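Local coordinates for protein type III effector HopU1 (Pseudomonas syringae pv. tomato, PDB 3U0J) that probably catalyses the transfer of ADP-ribose from NAD+ to arginine side chains of proteins, an activity directed at an RNA-binding target in plant immunity, at residues 94-99 with 233-238; 177-182 with 215-220; 208-213 with 262-267; 227-232 with 240-245. All coordinates share one frame; numbering follows the deposited sequence.

From the N terminus, helix residues 94-99 open the longest loop, which contact 1 closes at 233-238. Contact 2 lies wholly within that span: it opens on helix 176-188 and closes at 215-220, packing the helix against the five-stranded sheet. Before it closes, 208-213 has opened contact 3, which ends at 262-267, so contact 3 crosses both contact 1 and contact 2. Contact 4, the hairpin of strands 227-229 and 241-243, lies within the span of contact 3 and crosses contact 1, whose loop segment belongs to the hairpin's turn. Contacts 2 and 3 meet through neighbouring strands 218-224 and 263-269; contacts 1 and 4 meet through Ser-234 and Glu-241.

Contact 1: residues 94-99 with 233-238; sequences AIYMHT and SSQAPS
Gln-235 lays its aliphatic stem over one face of the Tyr-96 ring, with CB 4.1 Å from the ring centroid and displaced toward the rim, a CH-pi contact. CG of Tyr-96 stands anti to the backbone N (chi1 -174°), which swings the ring alongside Ser-233 to Gln-235, and the extended Gln-235 chain carries its own CG on toward the phenol end. A broad, flat tyrosine suits this place: its ring offers a face to the methylene groups of Gln-235. The same ring has a different neighbour at its edge, where Ser-233 O lies near the ring plane, 3.4 Å from Tyr-96 CD2.

The 233-238 segment is part of the loop between strands 227-229 and 241-243. Its position just ahead of Glu-241 is consistent with the ADP-ribosylating turn-turn (ARTT) loop that leads into the E-X-E motif in this family. Helix 89-99 therefore bears directly on the start of that loop.

Thr-99 supplies the polar link. Gln-235 N donates to Thr-99 OG1 at 3.0 Å and almost straight (172°), while OG1 itself donates back to Tyr-96 O, 2.9 Å away, three residues back in the helix. One hydroxyl thus receives from the loop and gives to the helix, which fixes its rotation. Ser-234 OG accepts from Ala-236 N in an ST turn and also bonds to Glu-241. One residue before Tyr-96 on the helix, Ile-95 CG2 touches Ser-233 CB at 3.5 Å, the small serine letting the loop come close to the branched side chain.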
loop_
_atom_site.group_PDB
_atom_site.type_symbol
_atom_site.label_atom_id
_atom_site.label_comp_id
_atom_site.label_asym_id
_atom_site.label_seq_id
_atom_site.Cartn_x
_atom_site.Cartn_y
_atom_site.Cartn_z
ATOM N N ALA A 94 6.023 -6.730 7.073
ATOM C CA ALA A 94 6.153 -5.532 6.277
ATOM C C ALA A 94 4.754 -5.098 5.828
ATOM O O ALA A 94 4.410 -3.920 5.903
ATOM C CB ALA A 94 7.055 -5.771 5.114
ATOM N N ILE A 95 3.922 -6.037 5.389
ATOM C CA ILE A 95 2.572 -5.640 5.003
ATOM C C ILE A 95 1.833 -5.070 6.214
ATOM O O ILE A 95 1.264 -3.981 6.155
ATOM C CB ILE A 95 1.760 -6.803 4.481
ATOM C CG1 ILE A 95 2.273 -7.264 3.128
ATOM C CG2 ILE A 95 0.304 -6.412 4.391
ATOM C CD1 ILE A 95 1.688 -8.596 2.738
ATOM N N TYR A 96 1.845 -5.818 7.310
ATOM C CA TYR A 96 1.188 -5.376 8.536
ATOM C C TYR A 96 1.621 -3.959 8.906
ATOM O O TYR A 96 0.783 -3.074 9.061
ATOM C CB TYR A 96 1.493 -6.336 9.688
ATOM C CG TYR A 96 0.744 -6.035 10.971
ATOM C CD1 TYR A 96 1.211 -5.081 11.864
ATOM C CD2 TYR A 96 -0.415 -6.726 11.303
ATOM C CE1 TYR A 96 0.532 -4.808 13.052
ATOM C CE2 TYR A 96 -1.098 -6.471 12.480
ATOM C CZ TYR A 96 -0.629 -5.513 13.354
ATOM O OH TYR A 96 -1.318 -5.245 14.531
ATOM N N MET A 97 2.931 -3.749 9.031
ATOM C CA MET A 97 3.466 -2.474 9.495
ATOM C C MET A 97 3.108 -1.349 8.540
ATOM O O MET A 97 2.903 -0.214 8.966
ATOM C CB MET A 97 4.975 -2.543 9.683
ATOM C CG MET A 97 5.388 -3.341 10.898
ATOM S SD MET A 97 7.171 -3.517 11.038
ATOM C CE MET A 97 7.265 -3.371 12.804
ATOM N N HIS A 98 3.000 -1.662 7.256
ATOM C CA HIS A 98 2.615 -0.646 6.277
ATOM C C HIS A 98 1.124 -0.263 6.346
ATOM O O HIS A 98 0.758 0.860 5.982
ATOM C CB HIS A 98 2.977 -1.110 4.873
ATOM C CG HIS A 98 3.062 -0.005 3.870
ATOM N ND1 HIS A 98 4.195 0.757 3.701
ATOM C CD2 HIS A 98 2.160 0.452 2.966
ATOM C CE1 HIS A 98 3.988 1.646 2.741
ATOM N NE2 HIS A 98 2.765 1.475 2.273
ATOM N N THR A 99 0.269 -1.181 6.804
ATOM C CA THR A 99 -1.170 -0.925 6.855
ATOM C C THR A 99 -1.582 -0.329 8.194
ATOM O O THR A 99 -2.761 -0.025 8.422
ATOM C CB THR A 99 -1.991 -2.213 6.653
ATOM O OG1 THR A 99 -1.734 -3.139 7.723
ATOM C CG2 THR A 99 -1.675 -2.850 5.326
ATOM N N SER A 233 -2.588 -10.329 6.043
ATOM C CA SER A 233 -1.503 -9.720 6.794
ATOM C C SER A 233 -1.834 -8.342 7.310
ATOM O O SER A 233 -1.094 -7.791 8.113
ATOM C CB SER A 233 -0.308 -9.552 5.877
ATOM O OG SER A 233 0.350 -10.782 5.713
ATOM N N SER A 234 -2.917 -7.765 6.801
ATOM C CA SER A 234 -3.298 -6.404 7.144
ATOM C C SER A 234 -3.687 -6.259 8.615
ATOM O O SER A 234 -4.219 -7.190 9.221
ATOM C CB SER A 234 -4.445 -5.947 6.258
ATOM O OG SER A 234 -4.748 -4.587 6.537
ATOM N N GLN A 235 -3.397 -5.100 9.191
ATOM C CA GLN A 235 -3.767 -4.838 10.574
ATOM C C GLN A 235 -5.281 -4.803 10.679
ATOM O O GLN A 235 -5.869 -5.104 11.734
ATOM C CB GLN A 235 -3.202 -3.503 11.057
ATOM C CG GLN A 235 -3.592 -3.209 12.487
ATOM C CD GLN A 235 -2.993 -1.932 13.024
ATOM O OE1 GLN A 235 -2.203 -1.963 13.977
ATOM N NE2 GLN A 235 -3.373 -0.793 12.435
ATOM N N ALA A 236 -5.897 -4.413 9.565
ATOM C CA ALA A 236 -7.347 -4.385 9.435
ATOM C C ALA A 236 -7.814 -5.184 8.208
ATOM O O ALA A 236 -8.112 -4.620 7.157
ATOM C CB ALA A 236 -7.846 -2.946 9.376
ATOM N N PRO A 237 -7.872 -6.512 8.356
ATOM C CA PRO A 237 -8.372 -7.435 7.331
ATOM C C PRO A 237 -9.774 -7.052 6.828
ATOM O O PRO A 237 -10.026 -7.099 5.620
ATOM C CB PRO A 237 -8.425 -8.781 8.074
ATOM C CG PRO A 237 -7.393 -8.657 9.195
ATOM C CD PRO A 237 -7.461 -7.208 9.597
ATOM N N SER A 238 -10.669 -6.689 7.752
ATOM C CA SER A 238 -12.032 -6.245 7.436
ATOM C C SER A 238 -12.078 -5.100 6.414
ATOM O O SER A 238 -13.109 -4.881 5.777
ATOM C CB SER A 238 -12.737 -5.788 8.716
ATOM O OG SER A 238 -12.177 -4.565 9.195
#

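Contact 2: residues 177-182 with 215-220; sequences DTIARL and PNNIAF
Ile-218 points toward helix 176-188, and its two branches are shared among three helix residues. CG1 stands beside the backbone N (chi1 -59°), which sends CD1 toward the first turn of the segment, where it lies 3.8 Å from Ile-179 CG1 and 3.9 Å from Thr-178 CG2. The other branch, CG2, faces the next turn and approaches Leu-182 CD1 at 4.1 Å. A beta-branched residue serves well here, since it can reach two successive turns of a helix at once.

Leu-182, one turn after Thr-178, bridges two residues on the same side of the strand. Its CD1 methyl fits between Ile-218 and Phe-220, coming to 3.6 Å from Phe-220 CZ; the two side chains approach from opposing directions, the methyl obliquely to the ring. Ile-179 completes the group: CG1 lies against Ile-218, while CD1 runs on to Asn-217 ND2 at 4.0 Å. That amide nitrogen is bonded to Gly-174 O, so its polarity is met outside the contact and the methyl merely lies alongside.

Helix 177-182 and strand 218-220 run 11.0 Å apart at an angle of 36°, in helix-on-sheet packing against the five-stranded mixed sheet of the ADP-ribosyltransferase domain. Asn-217 and Ile-218 both face Ile-172 in a classic beta bulge where the strand begins, and Phe-265 of strand 263-269 adds to the same apolar layer. With no hydrogen bond or ion pair between the two segments, helix and strand are held together by burial and fit of hydrocarbon branches.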
loop_
_atom_site.group_PDB
_atom_site.type_symbol
_atom_site.label_atom_id
_atom_site.label_comp_id
_atom_site.label_asym_id
_atom_site.label_seq_id
_atom_site.Cartn_x
_atom_site.Cartn_y
_atom_site.Cartn_z
ATOM N N ASP A 177 -8.133 22.138 -7.592
ATOM C CA ASP A 177 -6.888 21.941 -8.328
ATOM C C ASP A 177 -6.642 20.444 -8.603
ATOM O O ASP A 177 -6.450 20.044 -9.752
ATOM C CB ASP A 177 -5.711 22.553 -7.575
ATOM C CG ASP A 177 -4.384 22.304 -8.276
ATOM O OD1 ASP A 177 -3.592 21.437 -7.814
ATOM O OD2 ASP A 177 -4.149 22.964 -9.316
ATOM N N THR A 178 -6.661 19.622 -7.554
ATOM C CA THR A 178 -6.562 18.178 -7.732
ATOM C C THR A 178 -7.618 17.632 -8.713
ATOM O O THR A 178 -7.297 16.909 -9.662
ATOM C CB THR A 178 -6.638 17.413 -6.377
ATOM O OG1 THR A 178 -5.553 17.821 -5.527
ATOM C CG2 THR A 178 -6.557 15.908 -6.604
ATOM N N ILE A 179 -8.875 17.984 -8.491
ATOM C CA ILE A 179 -9.948 17.551 -9.382
ATOM C C ILE A 179 -9.660 17.923 -10.838
ATOM O O ILE A 179 -9.754 17.086 -11.738
ATOM C CB ILE A 179 -11.320 18.150 -8.950
ATOM C CG1 ILE A 179 -11.749 17.583 -7.589
ATOM C CG2 ILE A 179 -12.379 17.869 -9.990
ATOM C CD1 ILE A 179 -12.886 18.327 -6.932
ATOM N N ALA A 180 -9.304 19.184 -11.057
ATOM C CA ALA A 180 -8.958 19.684 -12.382
ATOM C C ALA A 180 -7.850 18.857 -13.058
ATOM O O ALA A 180 -7.904 18.575 -14.275
ATOM C CB ALA A 180 -8.552 21.141 -12.287
ATOM N N ARG A 181 -6.846 18.461 -12.278
ATOM C CA ARG A 181 -5.758 17.690 -12.850
ATOM C C ARG A 181 -6.270 16.377 -13.416
ATOM O O ARG A 181 -5.873 15.967 -14.508
ATOM C CB ARG A 181 -4.666 17.421 -11.824
ATOM C CG ARG A 181 -3.491 16.662 -12.399
ATOM C CD ARG A 181 -2.556 16.259 -11.295
ATOM N NE ARG A 181 -1.944 17.440 -10.692
ATOM C CZ ARG A 181 -1.641 17.545 -9.399
ATOM N NH1 ARG A 181 -1.920 16.538 -8.562
ATOM N NH2 ARG A 181 -1.078 18.666 -8.938
ATOM N N LEU A 182 -7.147 15.715 -12.673
ATOM C CA LEU A 182 -7.629 14.414 -13.103
ATOM C C LEU A 182 -8.455 14.550 -14.365
ATOM O O LEU A 182 -8.267 13.786 -15.318
ATOM C CB LEU A 182 -8.428 13.735 -11.999
ATOM C CG LEU A 182 -7.514 13.358 -10.842
ATOM C CD1 LEU A 182 -8.273 12.883 -9.629
ATOM C CD2 LEU A 182 -6.541 12.298 -11.320
ATOM N N PRO A 215 -16.795 11.906 3.837
ATOM C CA PRO A 215 -15.614 12.781 3.818
ATOM C C PRO A 215 -14.937 12.919 2.446
ATOM O O PRO A 215 -14.609 14.038 2.056
ATOM C CB PRO A 215 -14.632 12.090 4.776
ATOM C CG PRO A 215 -15.363 10.975 5.402
ATOM C CD PRO A 215 -16.569 10.673 4.606
ATOM N N ASN A 216 -14.688 11.812 1.752
ATOM C CA ASN A 216 -13.990 11.880 0.474
ATOM C C ASN A 216 -14.881 12.391 -0.647
ATOM O O ASN A 216 -16.048 12.012 -0.738
ATOM C CB ASN A 216 -13.408 10.517 0.095
ATOM C CG ASN A 216 -12.338 10.045 1.071
ATOM O OD1 ASN A 216 -12.164 8.839 1.292
ATOM N ND2 ASN A 216 -11.624 10.992 1.669
ATOM N N ASN A 217 -14.328 13.247 -1.501
ATOM C CA ASN A 217 -15.073 13.821 -2.623
ATOM C C ASN A 217 -14.577 13.329 -3.979
ATOM O O ASN A 217 -15.203 13.590 -5.005
ATOM C CB ASN A 217 -15.039 15.350 -2.582
ATOM C CG ASN A 217 -13.642 15.891 -2.643
ATOM O OD1 ASN A 217 -12.693 15.219 -2.249
ATOM N ND2 ASN A 217 -13.496 17.109 -3.141
ATOM N N ILE A 218 -13.455 12.614 -3.990
ATOM C CA ILE A 218 -12.969 11.996 -5.225
ATOM C C ILE A 218 -12.983 10.472 -5.129
ATOM O O ILE A 218 -12.312 9.893 -4.280
ATOM C CB ILE A 218 -11.555 12.473 -5.544
ATOM C CG1 ILE A 218 -11.558 14.003 -5.688
ATOM C CG2 ILE A 218 -11.026 11.788 -6.791
ATOM C CD1 ILE A 218 -10.167 14.618 -5.714
ATOM N N ALA A 219 -13.764 9.818 -5.978
ATOM C CA ALA A 219 -13.813 8.357 -5.962
ATOM C C ALA A 219 -13.089 7.774 -7.158
ATOM O O ALA A 219 -13.184 8.298 -8.267
ATOM C CB ALA A 219 -15.255 7.854 -5.929
ATOM N N PHE A 220 -12.376 6.682 -6.932
ATOM C CA PHE A 220 -11.722 5.971 -8.012
ATOM C C PHE A 220 -12.308 4.584 -8.126
ATOM O O PHE A 220 -12.311 3.815 -7.163
ATOM C CB PHE A 220 -10.227 5.856 -7.749
ATOM C CG PHE A 220 -9.486 7.139 -7.905
ATOM C CD1 PHE A 220 -8.987 7.517 -9.127
ATOM C CD2 PHE A 220 -9.283 7.976 -6.825
ATOM C CE1 PHE A 220 -8.291 8.715 -9.274
ATOM C CE2 PHE A 220 -8.580 9.173 -6.975
ATOM C CZ PHE A 220 -8.083 9.532 -8.205
#

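Contact 3: residues 208-213 with 262-267; sequences QVFEPG and KHLFVL
The loop between strands 199-201 and 218-224 is tied at Val-209 to Lys-262, the residue just ahead of strand 263-269 in the five-stranded sheet. Lys-262 NZ donates to Val-209 O at 2.8 Å, meeting the carbonyl at an angle of 133° and tilted 31° out of its plane. The lysine chain stays extended through chi2 and chi3 and turns partly aside at its last torsion (chi4 -148°). CD and CE also lie near Val-209 O.

A lysine suits this place because its ammonium group can serve several carbonyls together: besides Val-209 O, NZ bonds to Thr-214 O and Asn-216 O, so three loop oxygens gather round one buried charge. Coming after strand 199-201, the loop probably corresponds to the phosphate-nicotinamide loop of related ADP-ribosyltransferases, which follows the STS-type motif. Glu-211 O is more remote, 3.6 Å from NZ, and is bonded instead to Thr-214 OG1.

An apolar contact lies beside this polar one. Phe-210 turns its ring so that Leu-264 CD1 comes in at the edge, near the ring plane and 4.0 Å from both CE2 and CZ. Leu-264 reaches it with CG anti to the backbone N, while Lys-204 makes a cation-pi contact with the same ring.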
loop_
_atom_site.group_PDB
_atom_site.type_symbol
_atom_site.label_atom_id
_atom_site.label_comp_id
_atom_site.label_asym_id
_atom_site.label_seq_id
_atom_site.Cartn_x
_atom_site.Cartn_y
_atom_site.Cartn_z
ATOM N N GLN A 208 -15.487 5.303 1.288
ATOM C CA GLN A 208 -16.129 6.448 1.929
ATOM C C GLN A 208 -16.267 7.681 1.051
ATOM O O GLN A 208 -15.918 8.785 1.478
ATOM C CB GLN A 208 -15.384 6.836 3.192
ATOM C CG GLN A 208 -15.287 5.739 4.213
ATOM C CD GLN A 208 -14.761 6.269 5.514
ATOM O OE1 GLN A 208 -13.582 6.062 5.861
ATOM N NE2 GLN A 208 -15.619 7.005 6.240
ATOM N N VAL A 209 -16.807 7.490 -0.154
ATOM C CA VAL A 209 -16.917 8.560 -1.128
ATOM C C VAL A 209 -18.305 8.633 -1.696
ATOM O O VAL A 209 -18.840 9.720 -1.907
ATOM C CB VAL A 209 -16.055 8.297 -2.361
ATOM C CG1 VAL A 209 -15.335 9.565 -2.773
ATOM C CG2 VAL A 209 -15.104 7.134 -2.132
ATOM N N PHE A 210 -18.872 7.467 -1.979
ATOM C CA PHE A 210 -20.051 7.392 -2.827
ATOM C C PHE A 210 -21.335 7.942 -2.230
ATOM O O PHE A 210 -22.073 8.669 -2.894
ATOM C CB PHE A 210 -20.263 5.976 -3.310
ATOM C CG PHE A 210 -19.319 5.577 -4.385
ATOM C CD1 PHE A 210 -18.249 4.756 -4.111
ATOM C CD2 PHE A 210 -19.491 6.043 -5.672
ATOM C CE1 PHE A 210 -17.378 4.399 -5.103
ATOM C CE2 PHE A 210 -18.630 5.680 -6.676
ATOM C CZ PHE A 210 -17.571 4.863 -6.393
ATOM N N GLU A 211 -21.619 7.603 -0.988
ATOM C CA GLU A 211 -22.834 8.117 -0.389
ATOM C C GLU A 211 -22.586 9.508 0.162
ATOM O O GLU A 211 -21.570 9.757 0.808
ATOM C CB GLU A 211 -23.381 7.173 0.692
ATOM C CG GLU A 211 -22.333 6.630 1.667
ATOM C CD GLU A 211 -21.400 5.588 1.034
ATOM O OE1 GLU A 211 -21.742 5.028 -0.037
ATOM O OE2 GLU A 211 -20.318 5.324 1.617
ATOM N N PRO A 212 -23.491 10.443 -0.130
ATOM C CA PRO A 212 -23.385 11.638 0.703
ATOM C C PRO A 212 -23.753 11.158 2.093
ATOM O O PRO A 212 -24.471 10.160 2.200
ATOM C CB PRO A 212 -24.470 12.556 0.135
ATOM C CG PRO A 212 -24.739 12.018 -1.274
ATOM C CD PRO A 212 -24.555 10.542 -1.146
ATOM N N GLY A 213 -23.250 11.810 3.130
ATOM C CA GLY A 213 -22.338 12.920 2.973
ATOM C C GLY A 213 -21.034 12.491 3.596
ATOM O O GLY A 213 -20.698 12.869 4.720
ATOM N N LYS A 262 -18.847 15.897 -5.727
ATOM C CA LYS A 262 -18.136 14.636 -5.801
ATOM C C LYS A 262 -17.859 14.244 -7.240
ATOM O O LYS A 262 -18.628 14.568 -8.159
ATOM C CB LYS A 262 -18.923 13.525 -5.091
ATOM C CG LYS A 262 -19.309 13.872 -3.660
ATOM C CD LYS A 262 -19.476 12.644 -2.766
ATOM C CE LYS A 262 -19.654 13.080 -1.327
ATOM N NZ LYS A 262 -19.076 12.106 -0.384
ATOM N N HIS A 263 -16.756 13.532 -7.436
ATOM C CA HIS A 263 -16.385 13.106 -8.773
ATOM C C HIS A 263 -15.958 11.656 -8.805
ATOM O O HIS A 263 -15.449 11.121 -7.829
ATOM C CB HIS A 263 -15.299 14.015 -9.324
ATOM C CG HIS A 263 -15.643 15.464 -9.222
ATOM N ND1 HIS A 263 -16.151 16.182 -10.284
ATOM C CD2 HIS A 263 -15.595 16.318 -8.170
ATOM C CE1 HIS A 263 -16.382 17.424 -9.894
ATOM N NE2 HIS A 263 -16.057 17.533 -8.615
ATOM N N LEU A 264 -16.186 11.018 -9.938
ATOM C CA LEU A 264 -15.867 9.629 -10.073
ATOM C C LEU A 264 -14.966 9.471 -11.268
ATOM O O LEU A 264 -15.333 9.853 -12.376
ATOM C CB LEU A 264 -17.147 8.820 -10.286
ATOM C CG LEU A 264 -16.932 7.404 -10.832
ATOM C CD1 LEU A 264 -16.297 6.513 -9.791
ATOM C CD2 LEU A 264 -18.227 6.806 -11.274
ATOM N N PHE A 265 -13.785 8.908 -11.054
ATOM C CA PHE A 265 -12.922 8.537 -12.175
ATOM C C PHE A 265 -12.824 7.037 -12.280
ATOM O O PHE A 265 -12.534 6.349 -11.298
ATOM C CB PHE A 265 -11.539 9.157 -12.040
ATOM C CG PHE A 265 -11.587 10.613 -11.855
ATOM C CD1 PHE A 265 -11.546 11.452 -12.946
ATOM C CD2 PHE A 265 -11.741 11.150 -10.588
ATOM C CE1 PHE A 265 -11.639 12.816 -12.783
ATOM C CE2 PHE A 265 -11.822 12.507 -10.403
ATOM C CZ PHE A 265 -11.772 13.350 -11.507
ATOM N N VAL A 266 -13.099 6.526 -13.470
ATOM C CA VAL A 266 -12.990 5.101 -13.697
ATOM C C VAL A 266 -11.617 4.833 -14.244
ATOM O O VAL A 266 -11.229 5.401 -15.257
ATOM C CB VAL A 266 -14.046 4.583 -14.677
ATOM C CG1 VAL A 266 -13.671 3.181 -15.137
ATOM C CG2 VAL A 266 -15.423 4.608 -14.021
ATOM N N LEU A 267 -10.879 3.982 -13.539
ATOM C CA LEU A 267 -9.503 3.664 -13.885
ATOM C C LEU A 267 -9.348 2.248 -14.427
ATOM O O LEU A 267 -10.097 1.349 -14.069
ATOM C CB LEU A 267 -8.618 3.837 -12.661
ATOM C CG LEU A 267 -7.907 5.179 -12.549
ATOM C CD1 LEU A 267 -8.869 6.314 -12.756
ATOM C CD2 LEU A 267 -7.209 5.285 -11.203
#

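Contact 4: residues 227-232 with 240-245; sequences GADISG and EEIMLP
Ile-230 holds CG1 between its backbone N and carbonyl carbon (chi1 60°), and Glu-241 sets CG the same way (chi1 45°), which brings the two stems together with Ile-230 CD1 3.9 Å from Glu-241 CG. They sit at the loop end of a beta hairpin, strands 227-229 and 241-243, where the probable ARTT loop joins the two strands. Glu-241 ends the Glu-239 to Glu-241 run that matches the family's E-X-E motif; its carboxylate is engaged by Ser-234.

Ala-228 and Met-243 form the antiparallel hydrogen-bonded pair, Ala-228 N giving to Met-243 O at 2.9 Å and Met-243 N to Ala-228 O at 2.8 Å. On their face of the sheet the flexible methionine, bent at its last torsion, brings CE to 3.8 Å from Ile-230 CD1, and helix 145-162 packs against all three residues.

The other face carries the non-hydrogen-bonded pair, Asp-229 with Ile-242, whose CD1 lies 3.6 Å from Asp-229 CB. Asp-229 is suited to ending the strand: OD1 accepts from Ser-231 N at 3.0 Å in an Asx turn and from Ser-231 OG at 2.8 Å, the first nearly along the C-O axis and the second on the syn side. OD2 is left to a salt bridge with Arg-202. At the open end Gly-227, having no side chain, lets Leu-244 CD1 rest 3.7 Å from its CA.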
loop_
_atom_site.group_PDB
_atom_site.type_symbol
_atom_site.label_atom_id
_atom_site.label_comp_id
_atom_site.label_asym_id
_atom_site.label_seq_id
_atom_site.Cartn_x
_atom_site.Cartn_y
_atom_site.Cartn_z
ATOM N N GLY A 227 -3.184 -7.556 -8.818
ATOM C CA GLY A 227 -2.941 -6.887 -7.552
ATOM C C GLY A 227 -2.833 -7.842 -6.372
ATOM O O GLY A 227 -3.091 -9.040 -6.491
ATOM N N ALA A 228 -2.452 -7.316 -5.216
ATOM C CA ALA A 228 -2.179 -8.193 -4.093
ATOM C C ALA A 228 -3.238 -8.121 -3.004
ATOM O O ALA A 228 -3.527 -7.058 -2.458
ATOM C CB ALA A 228 -0.797 -7.909 -3.531
ATOM N N ASP A 229 -3.826 -9.261 -2.693
ATOM C CA ASP A 229 -4.781 -9.316 -1.611
ATOM C C ASP A 229 -3.992 -9.599 -0.345
ATOM O O ASP A 229 -3.533 -10.716 -0.126
ATOM C CB ASP A 229 -5.809 -10.399 -1.858
ATOM C CG ASP A 229 -6.765 -10.553 -0.714
ATOM O OD1 ASP A 229 -6.634 -9.771 0.248
ATOM O OD2 ASP A 229 -7.646 -11.449 -0.773
ATOM N N ILE A 230 -3.827 -8.558 0.463
ATOM C CA ILE A 230 -3.030 -8.596 1.672
ATOM C C ILE A 230 -3.916 -8.624 2.923
ATOM O O ILE A 230 -3.442 -8.438 4.051
ATOM C CB ILE A 230 -2.184 -7.328 1.758
ATOM C CG1 ILE A 230 -3.111 -6.100 1.796
ATOM C CG2 ILE A 230 -1.183 -7.265 0.594
ATOM C CD1 ILE A 230 -2.454 -4.852 2.247
ATOM N N SER A 231 -5.209 -8.830 2.728
ATOM C CA SER A 231 -6.119 -8.822 3.860
ATOM C C SER A 231 -5.668 -9.779 4.969
ATOM O O SER A 231 -5.945 -9.545 6.133
ATOM C CB SER A 231 -7.536 -9.146 3.412
ATOM O OG SER A 231 -7.571 -10.402 2.772
ATOM N N GLY A 232 -4.958 -10.840 4.611
ATOM C CA GLY A 232 -4.477 -11.780 5.614
ATOM C C GLY A 232 -3.424 -11.221 6.560
ATOM O O GLY A 232 -3.379 -11.585 7.728
ATOM N N GLU A 240 -10.557 -5.251 3.829
ATOM C CA GLU A 240 -10.557 -6.030 2.582
ATOM C C GLU A 240 -9.726 -5.415 1.463
ATOM O O GLU A 240 -10.183 -5.350 0.315
ATOM C CB GLU A 240 -11.978 -6.267 2.066
ATOM C CG GLU A 240 -12.788 -7.290 2.851
ATOM C CD GLU A 240 -14.006 -7.811 2.067
ATOM O OE1 GLU A 240 -14.048 -7.644 0.818
ATOM O OE2 GLU A 240 -14.917 -8.405 2.700
ATOM N N GLU A 241 -8.505 -4.995 1.782
ATOM C CA GLU A 241 -7.688 -4.269 0.823
ATOM C C GLU A 241 -6.859 -5.086 -0.190
ATOM O O GLU A 241 -6.399 -6.188 0.074
ATOM C CB GLU A 241 -6.820 -3.236 1.529
ATOM C CG GLU A 241 -6.148 -3.743 2.742
ATOM C CD GLU A 241 -5.634 -2.615 3.626
ATOM O OE1 GLU A 241 -5.879 -2.720 4.861
ATOM O OE2 GLU A 241 -5.003 -1.643 3.087
ATOM N N ILE A 242 -6.712 -4.496 -1.369
ATOM C CA ILE A 242 -5.839 -4.973 -2.413
ATOM C C ILE A 242 -4.769 -3.890 -2.574
ATOM O O ILE A 242 -5.111 -2.703 -2.636
ATOM C CB ILE A 242 -6.625 -5.084 -3.711
ATOM C CG1 ILE A 242 -7.827 -6.008 -3.533
ATOM C CG2 ILE A 242 -5.738 -5.559 -4.820
ATOM C CD1 ILE A 242 -7.458 -7.370 -3.039
ATOM N N MET A 243 -3.487 -4.279 -2.610
ATOM C CA MET A 243 -2.370 -3.320 -2.685
ATOM C C MET A 243 -1.638 -3.519 -4.014
ATOM O O MET A 243 -1.533 -4.653 -4.493
ATOM C CB MET A 243 -1.416 -3.507 -1.485
ATOM C CG MET A 243 -0.236 -2.503 -1.367
ATOM S SD MET A 243 0.778 -2.632 0.151
ATOM C CE MET A 243 -0.297 -1.895 1.361
ATOM N N LEU A 244 -1.172 -2.433 -4.636
ATOM C CA LEU A 244 -0.442 -2.543 -5.906
ATOM C C LEU A 244 1.041 -2.322 -5.709
ATOM O O LEU A 244 1.434 -1.587 -4.822
ATOM C CB LEU A 244 -0.937 -1.518 -6.923
ATOM C CG LEU A 244 -2.304 -1.723 -7.578
ATOM C CD1 LEU A 244 -2.594 -3.187 -7.666
ATOM C CD2 LEU A 244 -3.364 -1.074 -6.750
ATOM N N PRO A 245 1.877 -2.937 -6.553
ATOM C CA PRO A 245 3.325 -2.691 -6.517
ATOM C C PRO A 245 3.657 -1.244 -6.883
ATOM O O PRO A 245 2.855 -0.615 -7.564
ATOM C CB PRO A 245 3.865 -3.612 -7.620
ATOM C CG PRO A 245 2.780 -4.603 -7.888
ATOM C CD PRO A 245 1.502 -3.888 -7.614
#